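Local structure of DUF4440 domain-containing protein (Prochlorococcus marinus, 3HZP) at residues F25-P38 with K106-S120. The protein is of unknown function but has an NTF2-like fold and assembles as a dimer, the cone-shaped fold often enclosing a pocket for small molecules in relatives. Residues are numbered along the deposited sequence; the frame is centred on the assembly and turned at random.
Sequences FLDNATADFLFIRP and KKIDEKWKVAWMQRS
Asp32 OD1 is gripped by three donors, the hydroxyl of Thr30 (OG1 to OD1 3.0 Å, nearly along the C-O axis) and two waters, one of which also donates to Ala115 O while the other accepts from Lys106 NZ, tying the 30-33 turn to both arms of the 106-119 hairpin. Lys106 and Asp32 do not pair directly; each forms its salt bridge with the second subunit, Lys106 to its Glu71 and Asp32 to its Lys69. On the same turn, Thr30 N gives a 2.9 Å bond to Val114 O, while Val114 N returns a more bent one (138°) to Asn28 O. Further along, the backbones zip up in parallel: Met117 N to Leu34 O, Ile36 N to Met117 O at 2.8 Å, and Arg119 N to Ile36 O, almost straight at 175°. Here the short strand 35-36 runs parallel to strand 111-119, with strand 42-43 antiparallel on its other flank, in the curved NTF2-like sheet, whose concave side takes the helices. Between Thr30 and Leu34 the pairing is interrupted, opposite the classic bulge that Ala115 and Trp116 form against Ile104. On the side of Phe35 and Met117, SE of Met117, a selenomethionine, lies at the edge of two rings, 3.7 Å from Phe35 CE1 and 3.9 Å from Phe25 CZ, a double Met-aromatic contact. Met117 reaches them with CG anti to its N (chi1 -178°) and its methyl turned aside at chi3. Phe33 sets CZ over the centre of the Phe25 ring, whose edge meets Val114 CG1. On the side of Ile36 and Gln118, Leu34 O lies over one face of the Trp116 indole, offset toward its rim, and Ile36 CG1 touches Trp116 CZ2 at 3.5 Å; Trp116 NE1 and Gln118 OE1 both bond Thr102 OG1 of the second subunit. Farther down, Arg119 bends at chi3 to hold Ser120 O with NE and NH2, side-on, while NH1 pairs with Asp97.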
ATOM      1  N   PHE A  25       7.400  11.432  10.454  1.00 16.07           N
ATOM      2  CA  PHE A  25       6.018  11.734  10.065  1.00 15.20           C
ATOM      3  C   PHE A  25       5.469  12.911  10.845  1.00 16.77           C
ATOM      4  O   PHE A  25       4.628  13.646  10.343  1.00 16.60           O
ATOM      5  CB  PHE A  25       5.142  10.497  10.172  1.00 14.36           C
ATOM      6  CG  PHE A  25       5.607   9.367   9.345  1.00 12.86           C
ATOM      7  CD1 PHE A  25       5.788   9.512   7.982  1.00 16.11           C
ATOM      8  CD2 PHE A  25       5.796   8.120   9.889  1.00 15.12           C
ATOM      9  CE1 PHE A  25       6.260   8.450   7.195  1.00 18.41           C
ATOM     10  CE2 PHE A  25       6.233   7.045   9.085  1.00 16.63           C
ATOM     11  CZ  PHE A  25       6.447   7.209   7.732  1.00 15.60           C
ATOM     12  N   LEU A  26       5.940  13.122  12.050  1.00 19.35           N
ATOM     13  CA  LEU A  26       5.500  14.313  12.795  1.00 21.46           C
ATOM     14  C   LEU A  26       5.767  15.628  12.051  1.00 27.91           C
ATOM     15  O   LEU A  26       4.929  16.515  12.073  1.00 29.52           O
ATOM     16  CB  LEU A  26       6.136  14.362  14.178  1.00 24.73           C
ATOM     17  CG  LEU A  26       5.579  13.323  15.136  1.00 23.13           C
ATOM     18  CD1 LEU A  26       6.439  13.256  16.400  1.00 29.73           C
ATOM     19  CD2 LEU A  26       4.113  13.629  15.496  1.00 24.48           C
ATOM     20  N   ASP A  27       6.899  15.710  11.363  1.00 31.31           N
ATOM     21  CA  ASP A  27       7.312  16.922  10.642  1.00 32.60           C
ATOM     22  C   ASP A  27       7.007  16.947   9.139  1.00 29.31           C
ATOM     23  O   ASP A  27       6.898  18.008   8.523  1.00 32.19           O
ATOM     24  CB  ASP A  27       8.836  17.049  10.785  1.00 36.38           C
ATOM     25  CG  ASP A  27       9.306  16.885  12.221  1.00 45.46           C
ATOM     26  OD1 ASP A  27       8.756  17.574  13.115  1.00 61.22           O
ATOM     27  OD2 ASP A  27      10.226  16.069  12.456  1.00 57.54           O
ATOM     28  N   ASN A  28       6.876  15.785   8.541  0.50 23.22           N
ATOM     29  CA  ASN A  28       6.836  15.726   7.107  0.50 23.26           C
ATOM     30  C   ASN A  28       5.556  15.188   6.540  0.50 21.85           C
ATOM     31  O   ASN A  28       5.332  15.246   5.334  0.50 24.70           O
ATOM     32  CB  ASN A  28       8.016  14.895   6.619  0.50 23.76           C
ATOM     33  CG  ASN A  28       9.318  15.596   6.868  0.50 28.31           C
ATOM     34  OD1 ASN A  28       9.802  16.315   5.993  0.50 29.72           O
ATOM     35  ND2 ASN A  28       9.858  15.463   8.096  0.50 19.80           N
ATOM     36  N   ALA A  29       4.710  14.641   7.398  1.00 17.10           N
ATOM     37  CA  ALA A  29       3.529  14.006   6.926  1.00 17.00           C
ATOM     38  C   ALA A  29       2.350  14.950   7.054  1.00 15.79           C
ATOM     39  O   ALA A  29       2.334  15.845   7.917  1.00 14.92           O
ATOM     40  CB  ALA A  29       3.266  12.677   7.661  1.00 16.03           C
ATOM     41  N   THR A  30       1.371  14.708   6.202  1.00 14.59           N
ATOM     42  CA  THR A  30       0.112  15.426   6.249  1.00 14.15           C
ATOM     43  C   THR A  30      -0.653  14.983   7.492  1.00 15.56           C
ATOM     44  O   THR A  30      -0.405  13.925   8.062  1.00 14.90           O
ATOM     45  CB  THR A  30      -0.764  15.105   5.038  1.00 15.94           C
ATOM     46  OG1 THR A  30      -1.064  13.703   5.030  1.00 18.72           O
ATOM     47  CG2 THR A  30      -0.075  15.457   3.728  1.00 20.57           C
ATOM     48  N   ALA A  31      -1.582  15.807   7.952  1.00 13.48           N
ATOM     49  CA  ALA A  31      -2.325  15.502   9.166  1.00 14.79           C
ATOM     50  C   ALA A  31      -3.093  14.210   9.111  1.00 16.57           C
ATOM     51  O   ALA A  31      -3.341  13.597  10.161  1.00 18.94           O
ATOM     52  CB  ALA A  31      -3.323  16.640   9.472  1.00 17.22           C
ATOM     53  N   ASP A  32      -3.563  13.855   7.942  1.00 16.66           N
ATOM     54  CA  ASP A  32      -4.367  12.627   7.795  1.00 20.28           C
ATOM     55  C   ASP A  32      -3.552  11.405   7.336  1.00 17.59           C
ATOM     56  O   ASP A  32      -4.099  10.372   6.974  1.00 18.91           O
ATOM     57  CB  ASP A  32      -5.567  12.901   6.908  1.00 22.57           C
ATOM     58  CG  ASP A  32      -5.195  13.223   5.516  1.00 25.13           C
ATOM     59  OD1 ASP A  32      -4.053  13.675   5.236  1.00 28.42           O
ATOM     60  OD2 ASP A  32      -6.102  13.106   4.666  1.00 41.74           O
ATOM     61  N   PHE A  33      -2.239  11.548   7.346  1.00 14.03           N
ATOM     62  CA  PHE A  33      -1.336  10.421   7.101  1.00 13.67           C
ATOM     63  C   PHE A  33      -1.584   9.294   8.089  1.00 13.86           C
ATOM     64  O   PHE A  33      -1.750   9.523   9.274  1.00 14.73           O
ATOM     65  CB  PHE A  33       0.097  10.891   7.294  1.00 14.02           C
ATOM     66  CG  PHE A  33       1.108   9.769   7.321  1.00 13.62           C
ATOM     67  CD1 PHE A  33       1.653   9.293   6.167  1.00 14.94           C
ATOM     68  CD2 PHE A  33       1.515   9.206   8.510  1.00 12.49           C
ATOM     69  CE1 PHE A  33       2.542   8.240   6.170  1.00 14.89           C
ATOM     70  CE2 PHE A  33       2.419   8.132   8.514  1.00 14.03           C
ATOM     71  CZ  PHE A  33       2.943   7.673   7.370  1.00 13.73           C
ATOM     72  N   LEU A  34      -1.526   8.065   7.571  1.00 13.58           N
ATOM     73  CA  LEU A  34      -1.353   6.879   8.394  1.00 12.35           C
ATOM     74  C   LEU A  34      -0.300   5.985   7.764  1.00 12.57           C
ATOM     75  O   LEU A  34      -0.104   5.994   6.551  1.00 12.99           O
ATOM     76  CB  LEU A  34      -2.654   6.099   8.562  1.00 13.85           C
ATOM     77  CG  LEU A  34      -3.785   6.796   9.256  1.00 12.78           C
ATOM     78  CD1 LEU A  34      -5.118   6.037   9.125  1.00 13.48           C
ATOM     79  CD2 LEU A  34      -3.494   7.037  10.739  1.00 13.70           C
ATOM     80  N   PHE A  35       0.348   5.211   8.617  1.00 11.49           N
ATOM     81  CA  PHE A  35       1.324   4.192   8.263  1.00 11.87           C
ATOM     82  C   PHE A  35       0.677   2.840   8.489  1.00 12.01           C
ATOM     83  O   PHE A  35       0.242   2.546   9.618  1.00 12.61           O
ATOM     84  CB  PHE A  35       2.565   4.337   9.178  1.00 13.05           C
ATOM     85  CG  PHE A  35       3.636   3.324   8.936  1.00 13.88           C
ATOM     86  CD1 PHE A  35       4.623   3.567   8.011  1.00 13.43           C
ATOM     87  CD2 PHE A  35       3.659   2.137   9.661  1.00 14.99           C
ATOM     88  CE1 PHE A  35       5.628   2.628   7.787  1.00 16.71           C
ATOM     89  CE2 PHE A  35       4.690   1.206   9.454  1.00 15.93           C
ATOM     90  CZ  PHE A  35       5.647   1.478   8.543  1.00 15.11           C
ATOM     91  N   ILE A  36       0.541   2.045   7.433  1.00 11.27           N
ATOM     92  CA  ILE A  36      -0.123   0.741   7.496  1.00 11.51           C
ATOM     93  C   ILE A  36       0.913  -0.334   7.679  1.00 11.31           C
ATOM     94  O   ILE A  36       1.750  -0.552   6.828  1.00 12.36           O
ATOM     95  CB  ILE A  36      -1.006   0.478   6.274  1.00 12.28           C
ATOM     96  CG1 ILE A  36      -1.990   1.625   6.037  1.00 13.34           C
ATOM     97  CG2 ILE A  36      -1.756  -0.841   6.441  1.00 12.15           C
ATOM     98  CD1 ILE A  36      -2.846   2.019   7.262  1.00 13.22           C
ATOM     99  N   ARG A  37       0.880  -0.953   8.857  1.00 12.45           N
ATOM    100  CA  ARG A  37       1.777  -2.044   9.214  1.00 12.21           C
ATOM    101  C   ARG A  37       1.469  -3.308   8.409  1.00 12.63           C
ATOM    102  O   ARG A  37       0.375  -3.430   7.800  1.00 11.57           O
ATOM    103  CB  ARG A  37       1.649  -2.327  10.698  1.00 12.16           C
ATOM    104  CG  ARG A  37       2.161  -1.202  11.572  1.00 13.53           C
ATOM    105  CD  ARG A  37       1.880  -1.495  13.060  1.00 15.86           C
ATOM    106  NE  ARG A  37       0.552  -1.048  13.413  1.00 15.10           N
ATOM    107  CZ  ARG A  37       0.072  -1.005  14.656  1.00 16.18           C
ATOM    108  NH1 ARG A  37       0.800  -1.474  15.657  1.00 19.34           N
ATOM    109  NH2 ARG A  37      -1.138  -0.492  14.881  1.00 15.29           N
ATOM    110  N   PRO A  38       2.386  -4.283   8.431  1.00 11.87           N
ATOM    111  CA  PRO A  38       2.139  -5.517   7.690  1.00 12.78           C
ATOM    112  C   PRO A  38       0.839  -6.217   8.079  1.00 12.68           C
ATOM    113  O   PRO A  38       0.231  -6.888   7.227  1.00 11.96           O
ATOM    114  CB  PRO A  38       3.353  -6.383   8.053  1.00 13.23           C
ATOM    115  CG  PRO A  38       4.453  -5.374   8.251  1.00 12.29           C
ATOM    116  CD  PRO A  38       3.750  -4.281   8.995  1.00 12.85           C
ATOM    117  N   LYS A 106       1.630  14.414  -1.345  1.00 12.86           N
ATOM    118  CA  LYS A 106       0.825  15.530  -1.782  1.00 13.44           C
ATOM    119  C   LYS A 106       1.550  16.805  -1.524  1.00 12.99           C
ATOM    120  O   LYS A 106       2.299  16.924  -0.548  1.00 13.27           O
ATOM    121  CB  LYS A 106      -0.520  15.540  -1.025  1.00 16.34           C
ATOM    122  CG  LYS A 106      -1.456  14.389  -1.425  1.00 15.32           C
ATOM    123  CD  LYS A 106      -2.897  14.642  -0.990  1.00 19.85           C
ATOM    124  CE  LYS A 106      -2.946  14.708   0.522  1.00 22.89           C
ATOM    125  NZ  LYS A 106      -4.402  14.803   1.048  1.00 25.52           N
ATOM    126  N   LYS A 107       1.331  17.799  -2.380  1.00 12.61           N
ATOM    127  CA  LYS A 107       1.866  19.126  -2.145  1.00 14.68           C
ATOM    128  C   LYS A 107       0.873  19.931  -1.307  1.00 15.68           C
ATOM    129  O   LYS A 107      -0.353  19.988  -1.623  1.00 17.69           O
ATOM    130  CB  LYS A 107       2.090  19.827  -3.479  1.00 18.59           C
ATOM    131  CG  LYS A 107       3.460  19.842  -3.924  1.00 24.30           C
ATOM    132  CD  LYS A 107       3.683  20.820  -5.091  1.00 32.71           C
ATOM    133  CE  LYS A 107       4.860  20.374  -5.923  1.00 36.14           C
ATOM    134  NZ  LYS A 107       5.322  21.413  -6.887  1.00 35.75           N
ATOM    135  N   ILE A 108       1.358  20.508  -0.226  1.00 14.02           N
ATOM    136  CA  ILE A 108       0.537  21.314   0.674  1.00 13.50           C
ATOM    137  C   ILE A 108       1.295  22.623   0.794  1.00 13.32           C
ATOM    138  O   ILE A 108       2.485  22.640   1.133  1.00 12.47           O
ATOM    139  CB  ILE A 108       0.427  20.660   2.043  1.00 16.01           C
ATOM    140  CG1 ILE A 108      -0.160  19.225   1.952  1.00 27.72           C
ATOM    141  CG2 ILE A 108      -0.350  21.552   3.004  1.00 18.31           C
ATOM    142  CD1 ILE A 108      -1.472  19.138   1.251  1.00 34.01           C
ATOM    143  N   ASP A 109       0.648  23.743   0.492  1.00 11.64           N
ATOM    144  CA  ASP A 109       1.328  25.049   0.504  1.00 10.98           C
ATOM    145  C   ASP A 109       2.667  24.984  -0.245  1.00 12.51           C
ATOM    146  O   ASP A 109       3.678  25.475   0.221  1.00 12.84           O
ATOM    147  CB  ASP A 109       1.539  25.541   1.948  1.00 11.80           C
ATOM    148  CG  ASP A 109       2.064  26.949   2.029  1.00 11.53           C
ATOM    149  OD1 ASP A 109       1.749  27.783   1.173  1.00 11.78           O
ATOM    150  OD2 ASP A 109       2.810  27.240   3.013  1.00 15.26           O
ATOM    151  N   GLU A 110       2.621  24.334  -1.411  1.00 12.94           N
ATOM    152  CA  GLU A 110       3.727  24.276  -2.364  1.00 15.32           C
ATOM    153  C   GLU A 110       4.891  23.407  -1.912  1.00 15.40           C
ATOM    154  O   GLU A 110       5.959  23.440  -2.536  1.00 19.37           O
ATOM    155  CB  GLU A 110       4.205  25.677  -2.773  1.00 18.11           C
ATOM    156  CG  GLU A 110       3.088  26.492  -3.385  1.00 19.31           C
ATOM    157  CD  GLU A 110       3.524  27.832  -3.930  1.00 25.01           C
ATOM    158  OE1 GLU A 110       4.454  28.444  -3.382  1.00 24.06           O
ATOM    159  OE2 GLU A 110       2.871  28.284  -4.883  1.00 38.98           O
ATOM    160  N   LYS A 111       4.698  22.624  -0.859  1.00 13.05           N
ATOM    161  CA  LYS A 111       5.721  21.739  -0.334  1.00 14.73           C
ATOM    162  C   LYS A 111       5.259  20.312  -0.326  1.00 13.34           C
ATOM    163  O   LYS A 111       4.133  19.993   0.067  1.00 13.44           O
ATOM    164  CB  LYS A 111       6.087  22.153   1.090  1.00 18.58           C
ATOM    165  CG  LYS A 111       6.604  23.584   1.184  1.00 30.02           C
ATOM    166  CD  LYS A 111       6.548  24.101   2.610  1.00 39.80           C
ATOM    167  N   TRP A 112       6.133  19.397  -0.753  1.00 12.68           N
ATOM    168  CA  TRP A 112       5.819  17.995  -0.748  1.00 12.85           C
ATOM    169  C   TRP A 112       5.784  17.422   0.659  1.00 13.85           C
ATOM    170  O   TRP A 112       6.713  17.647   1.452  1.00 14.56           O
ATOM    171  CB  TRP A 112       6.837  17.200  -1.598  1.00 12.52           C
ATOM    172  CG  TRP A 112       6.680  17.385  -3.041  1.00 13.52           C
ATOM    173  CD1 TRP A 112       7.526  18.057  -3.884  1.00 18.32           C
ATOM    174  CD2 TRP A 112       5.642  16.867  -3.874  1.00 11.89           C
ATOM    175  NE1 TRP A 112       7.059  18.014  -5.168  1.00 22.53           N
ATOM    176  CE2 TRP A 112       5.904  17.279  -5.194  1.00 17.63           C
ATOM    177  CE3 TRP A 112       4.511  16.118  -3.630  1.00 13.13           C
ATOM    178  CZ2 TRP A 112       5.073  16.948  -6.251  1.00 19.84           C
ATOM    179  CZ3 TRP A 112       3.720  15.773  -4.665  1.00 14.04           C
ATOM    180  CH2 TRP A 112       3.990  16.190  -5.958  1.00 16.24           C
ATOM    181  N   LYS A 113       4.749  16.640   0.941  1.00 14.59           N
ATOM    182  CA  LYS A 113       4.592  15.943   2.205  1.00 14.47           C
ATOM    183  C   LYS A 113       4.145  14.509   1.946  1.00 15.49           C
ATOM    184  O   LYS A 113       3.451  14.227   0.986  1.00 14.04           O
ATOM    185  CB  LYS A 113       3.560  16.638   3.116  1.00 16.96           C
ATOM    186  CG  LYS A 113       3.990  18.040   3.487  1.00 20.07           C
ATOM    187  CD  LYS A 113       3.053  18.678   4.467  1.00 25.61           C
ATOM    188  CE  LYS A 113       3.269  18.163   5.870  1.00 28.13           C
ATOM    189  NZ  LYS A 113       2.634  19.033   6.949  1.00 28.96           N
ATOM    190  N   VAL A 114       4.579  13.587   2.791  0.50 15.80           N
ATOM    191  CA  VAL A 114       4.106  12.214   2.665  0.50 15.85           C
ATOM    192  C   VAL A 114       2.668  12.148   3.222  0.50 15.79           C
ATOM    193  O   VAL A 114       2.404  12.707   4.301  0.50 17.47           O
ATOM    194  CB  VAL A 114       5.096  11.230   3.307  0.50 17.59           C
ATOM    195  CG1 VAL A 114       5.215  11.434   4.836  0.50 14.70           C
ATOM    196  CG2 VAL A 114       4.703   9.800   2.969  0.50 17.98           C
ATOM    197  N   ALA A 115       1.747  11.565   2.441  1.00 15.51           N
ATOM    198  CA  ALA A 115       0.335  11.481   2.682  1.00 14.47           C
ATOM    199  C   ALA A 115      -0.118  10.100   3.113  1.00 14.79           C
ATOM    200  O   ALA A 115      -1.193   9.966   3.712  1.00 14.55           O
ATOM    201  CB  ALA A 115      -0.453  11.915   1.439  1.00 17.68           C
ATOM    202  N   TRP A 116       0.641   9.067   2.770  1.00 14.53           N
ATOM    203  CA  TRP A 116       0.197   7.686   3.038  1.00 15.36           C
ATOM    204  C   TRP A 116       1.379   6.768   2.859  1.00 14.22           C
ATOM    205  O   TRP A 116       2.225   6.968   1.996  1.00 14.48           O
ATOM    206  CB  TRP A 116      -0.917   7.259   2.080  1.00 14.61           C
ATOM    207  CG  TRP A 116      -1.607   6.055   2.509  1.00 14.87           C
ATOM    208  CD1 TRP A 116      -1.450   4.793   2.009  1.00 16.10           C
ATOM    209  CD2 TRP A 116      -2.609   5.966   3.520  1.00 14.06           C
ATOM    210  NE1 TRP A 116      -2.266   3.916   2.689  1.00 15.98           N
ATOM    211  CE2 TRP A 116      -2.987   4.600   3.616  1.00 15.34           C
ATOM    212  CE3 TRP A 116      -3.215   6.895   4.356  1.00 15.27           C
ATOM    213  CZ2 TRP A 116      -3.933   4.166   4.508  1.00 14.93           C
ATOM    214  CZ3 TRP A 116      -4.180   6.458   5.248  1.00 14.96           C
ATOM    215  CH2 TRP A 116      -4.526   5.096   5.299  1.00 14.92           C
HETATM  216  N   MSE A 117       1.452   5.718   3.660  0.67 12.52           N
HETATM  217  CA  MSE A 117       2.473   4.688   3.464  0.67 12.53           C
HETATM  218  C   MSE A 117       1.963   3.335   3.992  0.67 14.28           C
HETATM  219  O   MSE A 117       1.503   3.273   5.127  0.67 13.15           O
HETATM  220  CB  MSE A 117       3.761   5.059   4.184  0.67 14.21           C
HETATM  221  CG  MSE A 117       4.899   4.055   4.004  0.67 12.79           C
HETATM  222 SE   MSE A 117       6.577   4.576   4.835  0.50 12.81          SE
HETATM  223  CE  MSE A 117       6.953   6.064   3.613  0.67 14.11           C
ATOM    224  N   GLN A 118       2.065   2.297   3.159  1.00 12.52           N
ATOM    225  CA  GLN A 118       1.782   0.934   3.556  1.00 11.95           C
ATOM    226  C   GLN A 118       2.994   0.086   3.261  1.00 13.16           C
ATOM    227  O   GLN A 118       3.550   0.140   2.164  1.00 13.21           O
ATOM    228  CB  GLN A 118       0.541   0.390   2.819  1.00 12.45           C
ATOM    229  CG  GLN A 118       0.220  -1.078   3.160  1.00 11.51           C
ATOM    230  CD  GLN A 118      -1.183  -1.533   2.850  1.00 14.51           C
ATOM    231  OE1 GLN A 118      -2.025  -0.739   2.422  1.00 17.43           O
ATOM    232  NE2 GLN A 118      -1.471  -2.791   3.116  1.00 12.32           N
ATOM    233  N   ARG A 119       3.374  -0.734   4.224  1.00 12.30           N
ATOM    234  CA  ARG A 119       4.486  -1.655   4.072  1.00 11.63           C
ATOM    235  C   ARG A 119       4.082  -3.105   4.199  1.00 11.91           C
ATOM    236  O   ARG A 119       3.157  -3.445   4.932  1.00 12.28           O
ATOM    237  CB  ARG A 119       5.626  -1.375   5.062  1.00 12.37           C
ATOM    238  CG  ARG A 119       5.280  -1.561   6.522  1.00 13.78           C
ATOM    239  CD  ARG A 119       6.523  -1.806   7.379  1.00 13.17           C
ATOM    240  NE  ARG A 119       7.067  -3.121   7.131  1.00 12.33           N
ATOM    241  CZ  ARG A 119       8.284  -3.523   7.464  1.00 13.90           C
ATOM    242  NH1 ARG A 119       9.108  -2.710   8.103  1.00 15.05           N
ATOM    243  NH2 ARG A 119       8.678  -4.741   7.155  1.00 14.90           N
ATOM    244  N   SER A 120       4.849  -3.962   3.536  1.00 12.11           N
ATOM    245  CA  SER A 120       4.657  -5.401   3.587  1.00 11.69           C
ATOM    246  C   SER A 120       5.478  -6.003   4.729  1.00 11.86           C
ATOM    247  O   SER A 120       6.233  -5.307   5.390  1.00 13.19           O
ATOM    248  CB  SER A 120       5.074  -6.054   2.266  1.00 11.90           C
ATOM    249  OG  SER A 120       6.501  -6.029   2.088  1.00 12.24           O
TER
HETATM  250  O   HOH W   1       8.103  17.091   3.701  1.00 40.86           O
HETATM  251  O   HOH W   2      -3.348  11.799   3.370  1.00 28.44           O
HETATM  252  O   HOH W   3      -3.736  15.846   3.597  1.00 33.25           O
HETATM  253  O   HOH W   4       0.506  -4.051   4.834  1.00 18.04           O